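Long-range contacts in carbon monoxide oxidation system transcription regulator CooA-1 (Carboxydothermus hydrogenoformans, PDB 2HKX), which probably acts as a heme-containing, carbon monoxide-sensing transcription factor that binds DNA: residues L39-T44 and R84-A89; N47-V52 and G76-T81. The protein carries 2 engineered substitutions. All coordinates share one frame; numbering follows the deposited sequence.

Contact 1: residues L39-T44 and R84-A89; sequences LYTPNT and RAFIQA. With HEM (protoporphyrin IX containing Fe), chain C.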
ATOM      1  N   LEU A  39     -13.176  -6.629 -13.407  1.00 62.32           N
ATOM      2  CA  LEU A  39     -13.821  -7.285 -12.254  1.00 62.70           C
ATOM      3  C   LEU A  39     -14.712  -6.293 -11.545  1.00 63.75           C
ATOM      4  O   LEU A  39     -15.856  -6.588 -11.253  1.00 66.66           O
ATOM      5  CB  LEU A  39     -12.788  -7.793 -11.244  1.00 59.78           C
ATOM      6  CG  LEU A  39     -11.971  -9.038 -11.574  1.00 59.61           C
ATOM      7  CD1 LEU A  39     -11.080  -8.848 -12.808  1.00 57.18           C
ATOM      8  CD2 LEU A  39     -11.157  -9.431 -10.348  1.00 58.45           C
ATOM      9  N   TYR A  40     -14.174  -5.105 -11.278  1.00 61.88           N
ATOM     10  CA  TYR A  40     -14.895  -4.087 -10.524  1.00 63.44           C
ATOM     11  C   TYR A  40     -14.614  -2.692 -11.025  1.00 62.91           C
ATOM     12  O   TYR A  40     -13.544  -2.392 -11.550  1.00 60.04           O
ATOM     13  CB  TYR A  40     -14.626  -4.186  -8.997  1.00 62.78           C
ATOM     14  CG  TYR A  40     -14.958  -5.549  -8.427  1.00 65.48           C
ATOM     15  CD1 TYR A  40     -13.947  -6.465  -8.142  1.00 65.26           C
ATOM     16  CD2 TYR A  40     -16.280  -5.943  -8.222  1.00 70.39           C
ATOM     17  CE1 TYR A  40     -14.234  -7.730  -7.657  1.00 66.05           C
ATOM     18  CE2 TYR A  40     -16.581  -7.215  -7.724  1.00 73.20           C
ATOM     19  CZ  TYR A  40     -15.542  -8.098  -7.443  1.00 69.71           C
ATOM     20  OH  TYR A  40     -15.813  -9.354  -6.964  1.00 71.29           O
ATOM     21  N   THR A  41     -15.616  -1.855 -10.812  1.00 66.44           N
ATOM     22  CA  THR A  41     -15.665  -0.476 -11.219  1.00 68.67           C
ATOM     23  C   THR A  41     -15.589   0.361  -9.923  1.00 69.11           C
ATOM     24  O   THR A  41     -15.784  -0.178  -8.833  1.00 69.24           O
ATOM     25  CB  THR A  41     -16.998  -0.279 -11.980  1.00 73.71           C
ATOM     26  OG1 THR A  41     -16.853   0.710 -13.000  1.00 76.93           O
ATOM     27  CG2 THR A  41     -18.141   0.082 -11.043  1.00 77.78           C
ATOM     28  N   PRO A  42     -15.266   1.662 -10.012  1.00 70.32           N
ATOM     29  CA  PRO A  42     -15.243   2.449  -8.769  1.00 71.92           C
ATOM     30  C   PRO A  42     -16.608   2.543  -8.064  1.00 76.84           C
ATOM     31  O   PRO A  42     -16.675   2.482  -6.827  1.00 77.82           O
ATOM     32  CB  PRO A  42     -14.798   3.837  -9.240  1.00 73.58           C
ATOM     33  CG  PRO A  42     -14.183   3.613 -10.569  1.00 71.30           C
ATOM     34  CD  PRO A  42     -14.893   2.473 -11.181  1.00 70.49           C
ATOM     35  N   ASN A  43     -17.678   2.698  -8.841  1.00 81.05           N
ATOM     36  CA  ASN A  43     -19.029   2.718  -8.291  1.00 87.19           C
ATOM     37  C   ASN A  43     -19.722   1.346  -8.307  1.00 87.98           C
ATOM     38  O   ASN A  43     -20.817   1.197  -8.856  1.00 92.92           O
ATOM     39  CB  ASN A  43     -19.901   3.805  -8.960  1.00 93.17           C
ATOM     40  CG  ASN A  43     -19.685   3.908 -10.467  1.00 93.26           C
ATOM     41  OD1 ASN A  43     -18.862   3.196 -11.049  1.00 89.19           O
ATOM     42  ND2 ASN A  43     -20.426   4.816 -11.102  1.00 98.73           N
ATOM     43  N   THR A  44     -19.064   0.348  -7.719  1.00 83.89           N
ATOM     44  CA  THR A  44     -19.698  -0.938  -7.469  1.00 85.37           C
ATOM     45  C   THR A  44     -20.646  -0.715  -6.296  1.00 89.82           C
ATOM     46  O   THR A  44     -20.257  -0.109  -5.295  1.00 89.11           O
ATOM     47  CB  THR A  44     -18.671  -2.029  -7.099  1.00 80.34           C
ATOM     48  OG1 THR A  44     -17.543  -1.954  -7.980  1.00 78.33           O
ATOM     49  CG2 THR A  44     -19.281  -3.413  -7.205  1.00 82.11           C
ATOM     50  N   ARG A  84     -12.129   3.822  -5.211  1.00 53.87           N
ATOM     51  CA  ARG A  84     -12.336   4.564  -6.481  1.00 53.02           C
ATOM     52  C   ARG A  84     -11.601   3.971  -7.675  1.00 51.01           C
ATOM     53  O   ARG A  84     -11.574   4.558  -8.775  1.00 52.62           O
ATOM     54  CB  ARG A  84     -11.853   6.001  -6.322  1.00 53.33           C
ATOM     55  CG  ARG A  84     -10.328   6.168  -6.501  1.00 51.92           C
ATOM     56  CD  ARG A  84      -9.871   7.547  -6.060  1.00 54.01           C
ATOM     57  NE  ARG A  84      -9.810   7.518  -4.605  1.00 61.12           N
ATOM     58  CZ  ARG A  84     -10.032   8.538  -3.784  1.00 58.42           C
ATOM     59  NH1 ARG A  84     -10.346   9.744  -4.254  1.00 58.82           N
ATOM     60  NH2 ARG A  84      -9.918   8.324  -2.491  1.00 52.64           N
ATOM     61  N   ALA A  85     -10.991   2.821  -7.491  1.00 49.00           N
ATOM     62  CA  ALA A  85     -10.143   2.275  -8.533  1.00 46.99           C
ATOM     63  C   ALA A  85     -10.849   1.237  -9.381  1.00 48.17           C
ATOM     64  O   ALA A  85     -11.754   0.542  -8.913  1.00 48.65           O
ATOM     65  CB  ALA A  85      -8.918   1.693  -7.934  1.00 46.11           C
ATOM     66  N   PHE A  86     -10.435   1.154 -10.642  1.00 47.65           N
ATOM     67  CA  PHE A  86     -10.826   0.059 -11.493  1.00 49.46           C
ATOM     68  C   PHE A  86      -9.986  -1.158 -11.172  1.00 49.05           C
ATOM     69  O   PHE A  86      -8.879  -1.035 -10.668  1.00 47.75           O
ATOM     70  CB  PHE A  86     -10.681   0.442 -12.957  1.00 49.87           C
ATOM     71  CG  PHE A  86     -11.711   1.423 -13.419  1.00 52.11           C
ATOM     72  CD1 PHE A  86     -11.563   2.786 -13.159  1.00 50.44           C
ATOM     73  CD2 PHE A  86     -12.846   0.981 -14.089  1.00 54.58           C
ATOM     74  CE1 PHE A  86     -12.528   3.692 -13.576  1.00 54.06           C
ATOM     75  CE2 PHE A  86     -13.829   1.891 -14.514  1.00 56.32           C
ATOM     76  CZ  PHE A  86     -13.670   3.242 -14.251  1.00 55.86           C
ATOM     77  N   ILE A  87     -10.543  -2.333 -11.446  1.00 51.21           N
ATOM     78  CA  ILE A  87      -9.865  -3.613 -11.195  1.00 51.00           C
ATOM     79  C   ILE A  87     -10.108  -4.489 -12.420  1.00 52.96           C
ATOM     80  O   ILE A  87     -11.241  -4.814 -12.736  1.00 53.84           O
ATOM     81  CB  ILE A  87     -10.361  -4.309  -9.879  1.00 51.74           C
ATOM     82  CG1 ILE A  87     -10.255  -3.341  -8.687  1.00 50.16           C
ATOM     83  CG2 ILE A  87      -9.559  -5.599  -9.623  1.00 51.27           C
ATOM     84  CD1 ILE A  87     -10.841  -3.812  -7.400  1.00 50.81           C
ATOM     85  N   GLN A  88      -9.022  -4.837 -13.111  1.00 53.15           N
ATOM     86  CA  GLN A  88      -9.079  -5.523 -14.379  1.00 55.34           C
ATOM     87  C   GLN A  88      -8.205  -6.778 -14.343  1.00 56.63           C
ATOM     88  O   GLN A  88      -7.102  -6.786 -13.763  1.00 56.18           O
ATOM     89  CB  GLN A  88      -8.617  -4.567 -15.511  1.00 55.83           C
ATOM     90  CG  GLN A  88      -8.409  -5.190 -16.898  1.00 56.72           C
ATOM     91  CD  GLN A  88      -8.059  -4.182 -17.995  1.00 58.69           C
ATOM     92  OE1 GLN A  88      -8.790  -4.053 -18.989  1.00 62.81           O
ATOM     93  NE2 GLN A  88      -6.926  -3.502 -17.851  1.00 56.12           N
ATOM     94  N   ALA A  89      -8.709  -7.828 -14.981  1.00 59.13           N
ATOM     95  CA  ALA A  89      -7.938  -9.032 -15.263  1.00 60.98           C
ATOM     96  C   ALA A  89      -6.842  -8.720 -16.272  1.00 61.38           C
ATOM     97  O   ALA A  89      -7.108  -8.187 -17.355  1.00 61.61           O
ATOM     98  CB  ALA A  89      -8.860 -10.149 -15.793  1.00 62.58           C
TER
HETATM   99  CHA HEM C 300     -10.923   2.305   1.814  1.00 57.69           C
HETATM  100  CHB HEM C 300      -7.932  -1.378   0.889  1.00 59.58           C
HETATM  101  CHC HEM C 300     -10.648  -4.382   3.633  1.00 60.43           C
HETATM  102  CHD HEM C 300     -13.026  -0.527   5.278  1.00 61.63           C
HETATM  103  C1A HEM C 300      -9.881   1.598   1.261  1.00 55.38           C
HETATM  104  C2A HEM C 300      -8.910   2.061   0.294  1.00 56.91           C
HETATM  105  C3A HEM C 300      -8.079   1.050   0.053  1.00 57.83           C
HETATM  106  C4A HEM C 300      -8.502  -0.106   0.838  1.00 57.92           C
HETATM  107  CMA HEM C 300      -6.874   1.074  -0.914  1.00 58.13           C
HETATM  108  CAA HEM C 300      -8.861   3.480  -0.345  1.00 59.26           C
HETATM  109  CBA HEM C 300     -10.292   3.977  -0.627  1.00 62.03           C
HETATM  110  CGA HEM C 300     -10.508   4.727  -1.934  1.00 61.81           C
HETATM  111  O1A HEM C 300     -10.737   5.950  -1.883  1.00 61.48           O
HETATM  112  O2A HEM C 300     -10.482   4.127  -3.037  1.00 64.12           O
HETATM  113  C1B HEM C 300      -8.399  -2.510   1.554  1.00 59.38           C
HETATM  114  C2B HEM C 300      -7.755  -3.813   1.574  1.00 60.31           C
HETATM  115  C3B HEM C 300      -8.508  -4.637   2.329  1.00 60.27           C
HETATM  116  C4B HEM C 300      -9.651  -3.892   2.818  1.00 59.96           C
HETATM  117  CMB HEM C 300      -6.442  -4.172   0.835  1.00 59.57           C
HETATM  118  CAB HEM C 300      -8.237  -6.126   2.643  1.00 63.50           C
HETATM  119  CBB HEM C 300      -7.027  -6.548   3.069  1.00 64.40           C
HETATM  120  C1C HEM C 300     -11.514  -3.618   4.373  1.00 59.78           C
HETATM  121  C2C HEM C 300     -12.385  -4.063   5.454  1.00 62.02           C
HETATM  122  C3C HEM C 300     -13.048  -2.999   5.914  1.00 63.96           C
HETATM  123  C4C HEM C 300     -12.609  -1.838   5.132  1.00 62.08           C
HETATM  124  CMC HEM C 300     -12.533  -5.497   5.992  1.00 62.37           C
HETATM  125  CAC HEM C 300     -14.082  -3.019   7.072  1.00 64.64           C
HETATM  126  CBC HEM C 300     -15.308  -2.466   6.922  1.00 68.96           C
HETATM  127  C1D HEM C 300     -12.695   0.547   4.459  1.00 61.65           C
HETATM  128  C2D HEM C 300     -13.362   1.827   4.584  1.00 61.20           C
HETATM  129  C3D HEM C 300     -12.743   2.744   3.504  1.00 61.66           C
HETATM  130  C4D HEM C 300     -11.729   1.898   2.860  1.00 59.60           C
HETATM  131  CMD HEM C 300     -14.482   2.139   5.604  1.00 60.79           C
HETATM  132  CAD HEM C 300     -13.118   4.238   3.223  1.00 65.69           C
HETATM  133  CBD HEM C 300     -14.534   4.477   2.624  1.00 72.55           C
HETATM  134  CGD HEM C 300     -15.617   5.125   3.521  1.00 75.28           C
HETATM  135  O1D HEM C 300     -15.792   6.383   3.557  1.00 75.02           O
HETATM  136  O2D HEM C 300     -16.365   4.384   4.219  1.00 75.84           O
HETATM  137  NA  HEM C 300      -9.604   0.281   1.537  1.00 57.09           N
HETATM  138  NB  HEM C 300      -9.553  -2.616   2.322  1.00 55.80           N
HETATM  139  NC  HEM C 300     -11.666  -2.256   4.216  1.00 59.14           N
HETATM  140  ND  HEM C 300     -11.731   0.604   3.437  1.00 55.65           N
HETATM  141 FE   HEM C 300     -10.619  -1.033   2.811  1.00 59.79          FE
HETATM  142  O   HOH W   1     -13.085  -1.316  -7.502  1.00 63.63           O
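L39 and Y40 both send their backbone N-H to the carbonyl of I87, a classic beta bulge where strands 38-40 and 86-89 pair antiparallel in the beta roll of the cyclic nucleotide-binding domain. L39 N lies 2.7 Å from I87 O, but that bond is bent (131°). Y40 N, at 3.3 Å from I87 O, is longer yet straighter (166°) and comes in on a lone pair in the carbonyl plane. In return, I87 N donates to Y40 O at 3.0 Å. The side chains of this pair cross at a slant, I87 CD1 coming to 4.1 Å from Y40 CB, while L39 CD1 rests against the methyl of A89. Past the bridge the backbones no longer bond directly, and a water donates to both T41 O and A85 O. Here P42 lays its CD over the middle of one face of the F86 ring, 3.5 Å from the ring centroid, a CH-pi contact. T44 OG1 folds back to T41 O (2.6 Å), tying off the turn. Further out, the R84 side chain bends at chi3 (78°), which brings NH2 back to heme propionate O1A in a weak bond; K126 of the second subunit packs on this arginine. The other propionate oxygen, O2A, takes the backbone N-H of R84, with N to O2A 2.7 Å.

Contact 2: residues N47-V52 and G76-T81; sequences NLVFLV and GDIFCT. With HEM (protoporphyrin IX containing Fe), chain C.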
ATOM      1  N   ASN A  47     -20.156  -4.126  -1.789  1.00 83.73           N
ATOM      2  CA  ASN A  47     -18.904  -3.966  -1.072  1.00 78.62           C
ATOM      3  C   ASN A  47     -18.357  -5.288  -0.528  1.00 75.66           C
ATOM      4  O   ASN A  47     -18.869  -5.859   0.425  1.00 77.86           O
ATOM      5  CB  ASN A  47     -18.985  -2.843  -0.024  1.00 81.44           C
ATOM      6  CG  ASN A  47     -18.713  -1.440  -0.630  1.00 82.46           C
ATOM      7  OD1 ASN A  47     -18.992  -0.425   0.007  1.00 87.11           O
ATOM      8  ND2 ASN A  47     -18.163  -1.393  -1.858  1.00 79.38           N
ATOM      9  N   LEU A  48     -17.303  -5.761  -1.182  1.00 70.58           N
ATOM     10  CA  LEU A  48     -16.774  -7.102  -0.994  1.00 68.64           C
ATOM     11  C   LEU A  48     -15.306  -7.064  -0.598  1.00 64.87           C
ATOM     12  O   LEU A  48     -14.609  -6.077  -0.849  1.00 62.49           O
ATOM     13  CB  LEU A  48     -16.906  -7.895  -2.312  1.00 67.81           C
ATOM     14  CG  LEU A  48     -18.245  -7.888  -3.072  1.00 72.15           C
ATOM     15  CD1 LEU A  48     -18.164  -8.698  -4.371  1.00 70.30           C
ATOM     16  CD2 LEU A  48     -19.381  -8.411  -2.191  1.00 75.37           C
ATOM     17  N   VAL A  49     -14.844  -8.152   0.011  1.00 64.51           N
ATOM     18  CA  VAL A  49     -13.418  -8.449   0.085  1.00 61.69           C
ATOM     19  C   VAL A  49     -13.138  -9.665  -0.804  1.00 60.88           C
ATOM     20  O   VAL A  49     -13.913 -10.620  -0.829  1.00 62.10           O
ATOM     21  CB  VAL A  49     -12.942  -8.696   1.528  1.00 63.47           C
ATOM     22  CG1 VAL A  49     -11.489  -9.163   1.553  1.00 62.12           C
ATOM     23  CG2 VAL A  49     -13.103  -7.433   2.358  1.00 65.41           C
ATOM     24  N   PHE A  50     -12.046  -9.613  -1.562  1.00 58.34           N
ATOM     25  CA  PHE A  50     -11.732 -10.705  -2.453  1.00 58.65           C
ATOM     26  C   PHE A  50     -10.251 -11.045  -2.420  1.00 57.72           C
ATOM     27  O   PHE A  50      -9.395 -10.186  -2.154  1.00 55.90           O
ATOM     28  CB  PHE A  50     -12.209 -10.401  -3.892  1.00 58.47           C
ATOM     29  CG  PHE A  50     -11.388  -9.334  -4.613  1.00 56.99           C
ATOM     30  CD1 PHE A  50     -10.282  -9.686  -5.372  1.00 56.25           C
ATOM     31  CD2 PHE A  50     -11.748  -7.984  -4.534  1.00 58.53           C
ATOM     32  CE1 PHE A  50      -9.519  -8.692  -6.047  1.00 58.61           C
ATOM     33  CE2 PHE A  50     -11.011  -6.979  -5.197  1.00 58.16           C
ATOM     34  CZ  PHE A  50      -9.892  -7.327  -5.955  1.00 56.04           C
ATOM     35  N   LEU A  51      -9.947 -12.310  -2.684  1.00 59.06           N
ATOM     36  CA  LEU A  51      -8.559 -12.667  -2.964  1.00 59.36           C
ATOM     37  C   LEU A  51      -8.403 -13.385  -4.282  1.00 58.56           C
ATOM     38  O   LEU A  51      -9.284 -14.120  -4.692  1.00 60.10           O
ATOM     39  CB  LEU A  51      -7.897 -13.453  -1.824  1.00 62.68           C
ATOM     40  CG  LEU A  51      -8.403 -14.790  -1.358  1.00 66.85           C
ATOM     41  CD1 LEU A  51      -7.194 -15.621  -1.042  1.00 71.82           C
ATOM     42  CD2 LEU A  51      -9.245 -14.572  -0.127  1.00 71.65           C
ATOM     43  N   VAL A  52      -7.280 -13.115  -4.943  1.00 56.57           N
ATOM     44  CA  VAL A  52      -6.910 -13.760  -6.190  1.00 56.15           C
ATOM     45  C   VAL A  52      -6.497 -15.195  -5.872  1.00 58.71           C
ATOM     46  O   VAL A  52      -5.558 -15.436  -5.098  1.00 60.13           O
ATOM     47  CB  VAL A  52      -5.782 -12.958  -6.918  1.00 55.39           C
ATOM     48  CG1 VAL A  52      -5.661 -13.373  -8.381  1.00 54.87           C
ATOM     49  CG2 VAL A  52      -6.091 -11.487  -6.839  1.00 51.91           C
ATOM     50  N   GLY A  76      -2.922 -15.135  -3.925  1.00 68.73           N
ATOM     51  CA  GLY A  76      -2.641 -14.918  -2.504  1.00 70.07           C
ATOM     52  C   GLY A  76      -3.029 -13.528  -2.018  1.00 67.65           C
ATOM     53  O   GLY A  76      -3.449 -13.364  -0.881  1.00 68.67           O
ATOM     54  N   ASP A  77      -2.902 -12.525  -2.887  1.00 65.04           N
ATOM     55  CA  ASP A  77      -3.176 -11.136  -2.514  1.00 62.80           C
ATOM     56  C   ASP A  77      -4.653 -10.891  -2.325  1.00 62.11           C
ATOM     57  O   ASP A  77      -5.473 -11.605  -2.863  1.00 62.76           O
ATOM     58  CB  ASP A  77      -2.607 -10.151  -3.539  1.00 60.41           C
ATOM     59  CG  ASP A  77      -1.080 -10.171  -3.586  1.00 61.02           C
ATOM     60  OD1 ASP A  77      -0.533  -9.833  -4.646  1.00 58.47           O
ATOM     61  OD2 ASP A  77      -0.435 -10.532  -2.572  1.00 64.23           O
ATOM     62  N   ILE A  78      -4.956  -9.856  -1.558  1.00 61.50           N
ATOM     63  CA  ILE A  78      -6.290  -9.568  -1.093  1.00 62.55           C
ATOM     64  C   ILE A  78      -6.604  -8.068  -1.287  1.00 60.15           C
ATOM     65  O   ILE A  78      -5.693  -7.211  -1.290  1.00 59.21           O
ATOM     66  CB  ILE A  78      -6.487 -10.141   0.360  1.00 65.43           C
ATOM     67  CG1 ILE A  78      -7.967 -10.235   0.733  1.00 67.43           C
ATOM     68  CG2 ILE A  78      -5.643  -9.394   1.400  1.00 67.47           C
ATOM     69  CD1 ILE A  78      -8.260 -11.156   1.904  1.00 71.02           C
ATOM     70  N   PHE A  79      -7.879  -7.764  -1.551  1.00 59.24           N
ATOM     71  CA  PHE A  79      -8.314  -6.397  -1.818  1.00 56.39           C
ATOM     72  C   PHE A  79      -9.795  -6.237  -1.478  1.00 58.01           C
ATOM     73  O   PHE A  79     -10.442  -7.182  -1.035  1.00 59.57           O
ATOM     74  CB  PHE A  79      -8.022  -5.988  -3.279  1.00 54.20           C
ATOM     75  CG  PHE A  79      -7.540  -4.533  -3.446  1.00 50.00           C
ATOM     76  CD1 PHE A  79      -6.275  -4.141  -2.997  1.00 47.83           C
ATOM     77  CD2 PHE A  79      -8.360  -3.578  -4.038  1.00 46.74           C
ATOM     78  CE1 PHE A  79      -5.835  -2.823  -3.129  1.00 46.94           C
ATOM     79  CE2 PHE A  79      -7.934  -2.239  -4.189  1.00 45.42           C
ATOM     80  CZ  PHE A  79      -6.671  -1.864  -3.730  1.00 45.15           C
ATOM     81  N   CYS A  80     -10.313  -5.027  -1.653  1.00 57.57           N
ATOM     82  CA  CYS A  80     -11.718  -4.745  -1.435  1.00 59.74           C
ATOM     83  C   CYS A  80     -12.322  -4.112  -2.698  1.00 58.63           C
ATOM     84  O   CYS A  80     -11.634  -3.951  -3.732  1.00 58.10           O
ATOM     85  CB  CYS A  80     -11.875  -3.819  -0.222  1.00 61.34           C
ATOM     86  SG  CYS A  80     -11.263  -2.107  -0.534  1.00 60.03           S
ATOM     87  N   THR A  81     -13.601  -3.765  -2.620  1.00 59.47           N
ATOM     88  CA  THR A  81     -14.309  -3.137  -3.731  1.00 58.56           C
ATOM     89  C   THR A  81     -14.775  -1.718  -3.385  1.00 58.85           C
ATOM     90  O   THR A  81     -15.393  -1.056  -4.198  1.00 59.24           O
ATOM     91  CB  THR A  81     -15.523  -3.987  -4.234  1.00 60.75           C
ATOM     92  OG1 THR A  81     -16.528  -4.053  -3.215  1.00 62.58           O
ATOM     93  CG2 THR A  81     -15.099  -5.406  -4.640  1.00 60.35           C
TER
HETATM   94  CHA HEM C 300     -10.923   2.305   1.814  1.00 57.69           C
HETATM   95  CHB HEM C 300      -7.932  -1.378   0.889  1.00 59.58           C
HETATM   96  CHC HEM C 300     -10.648  -4.382   3.633  1.00 60.43           C
HETATM   97  CHD HEM C 300     -13.026  -0.527   5.278  1.00 61.63           C
HETATM   98  C1A HEM C 300      -9.881   1.598   1.261  1.00 55.38           C
HETATM   99  C2A HEM C 300      -8.910   2.061   0.294  1.00 56.91           C
HETATM  100  C3A HEM C 300      -8.079   1.050   0.053  1.00 57.83           C
HETATM  101  C4A HEM C 300      -8.502  -0.106   0.838  1.00 57.92           C
HETATM  102  CMA HEM C 300      -6.874   1.074  -0.914  1.00 58.13           C
HETATM  103  CAA HEM C 300      -8.861   3.480  -0.345  1.00 59.26           C
HETATM  104  CBA HEM C 300     -10.292   3.977  -0.627  1.00 62.03           C
HETATM  105  CGA HEM C 300     -10.508   4.727  -1.934  1.00 61.81           C
HETATM  106  O1A HEM C 300     -10.737   5.950  -1.883  1.00 61.48           O
HETATM  107  O2A HEM C 300     -10.482   4.127  -3.037  1.00 64.12           O
HETATM  108  C1B HEM C 300      -8.399  -2.510   1.554  1.00 59.38           C
HETATM  109  C2B HEM C 300      -7.755  -3.813   1.574  1.00 60.31           C
HETATM  110  C3B HEM C 300      -8.508  -4.637   2.329  1.00 60.27           C
HETATM  111  C4B HEM C 300      -9.651  -3.892   2.818  1.00 59.96           C
HETATM  112  CMB HEM C 300      -6.442  -4.172   0.835  1.00 59.57           C
HETATM  113  CAB HEM C 300      -8.237  -6.126   2.643  1.00 63.50           C
HETATM  114  CBB HEM C 300      -7.027  -6.548   3.069  1.00 64.40           C
HETATM  115  C1C HEM C 300     -11.514  -3.618   4.373  1.00 59.78           C
HETATM  116  C2C HEM C 300     -12.385  -4.063   5.454  1.00 62.02           C
HETATM  117  C3C HEM C 300     -13.048  -2.999   5.914  1.00 63.96           C
HETATM  118  C4C HEM C 300     -12.609  -1.838   5.132  1.00 62.08           C
HETATM  119  CMC HEM C 300     -12.533  -5.497   5.992  1.00 62.37           C
HETATM  120  CAC HEM C 300     -14.082  -3.019   7.072  1.00 64.64           C
HETATM  121  CBC HEM C 300     -15.308  -2.466   6.922  1.00 68.96           C
HETATM  122  C1D HEM C 300     -12.695   0.547   4.459  1.00 61.65           C
HETATM  123  C2D HEM C 300     -13.362   1.827   4.584  1.00 61.20           C
HETATM  124  C3D HEM C 300     -12.743   2.744   3.504  1.00 61.66           C
HETATM  125  C4D HEM C 300     -11.729   1.898   2.860  1.00 59.60           C
HETATM  126  CMD HEM C 300     -14.482   2.139   5.604  1.00 60.79           C
HETATM  127  CAD HEM C 300     -13.118   4.238   3.223  1.00 65.69           C
HETATM  128  CBD HEM C 300     -14.534   4.477   2.624  1.00 72.55           C
HETATM  129  CGD HEM C 300     -15.617   5.125   3.521  1.00 75.28           C
HETATM  130  O1D HEM C 300     -15.792   6.383   3.557  1.00 75.02           O
HETATM  131  O2D HEM C 300     -16.365   4.384   4.219  1.00 75.84           O
HETATM  132  NA  HEM C 300      -9.604   0.281   1.537  1.00 57.09           N
HETATM  133  NB  HEM C 300      -9.553  -2.616   2.322  1.00 55.80           N
HETATM  134  NC  HEM C 300     -11.666  -2.256   4.216  1.00 59.14           N
HETATM  135  ND  HEM C 300     -11.731   0.604   3.437  1.00 55.65           N
HETATM  136 FE   HEM C 300     -10.619  -1.033   2.811  1.00 59.79          FE
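L48 N donates to the hydroxyl of T81 at 2.8 Å from OG1, nearly straight at 163°, at one end of an antiparallel strand pair in the beta roll that carries the heme. OG1 is also hydrogen-bonded to R46 O. With chi1 at 66°, OG1 sits between the backbone N and the carbonyl carbon and faces strand 48-54. A valine in place of T81 would probably leave the L48 N-H without its acceptor and R46 O without its mate. In mid-strand F50 and F79 exchange two backbone bonds, F50 N to F79 O at 3.0 Å and F79 N to F50 O at 2.9 Å. At the far end G76 N reaches V52 O (2.9 Å), and V52 N bonds to D77 O. One face of the F50 ring lies against F79 CA, its CZ 3.5 Å from F79 CB, and the ring edge points at C80 O. V49, L51, I78 and C80 occupy the other side of the sheet, where I78 CD1 packs against V49 CG1 and L51 CD2. Heme lies beyond this layer: I78 CG2 touches vinyl carbon CBB at 3.6 Å, and C80 SG stands 3.4 Å from pyrrole nitrogen NB.

Going from the N terminus, the chain runs through strand 38-40, turns, and enters strand 48-54. Strands 56-63 and 66-74 follow before 76-81 comes back to pair with 47-52, closing the inner loop at contact 2. A short link holding H82, an axial ligand of the heme iron, and T83 leads into 84-89, which returns to 39-44 and closes the wider loop at contact 1; the smaller loop lies wholly within the larger. The two contacts belong to different sheets of the roll, packed against each other: Y40 OH meets L48 CD1 at 3.6 Å, and I87 CD1 meets F50 CE2 at 3.9 Å. Both reach the same heme, contact 1 at a propionate and contact 2 at the macrocycle and its vinyl and methyl groups.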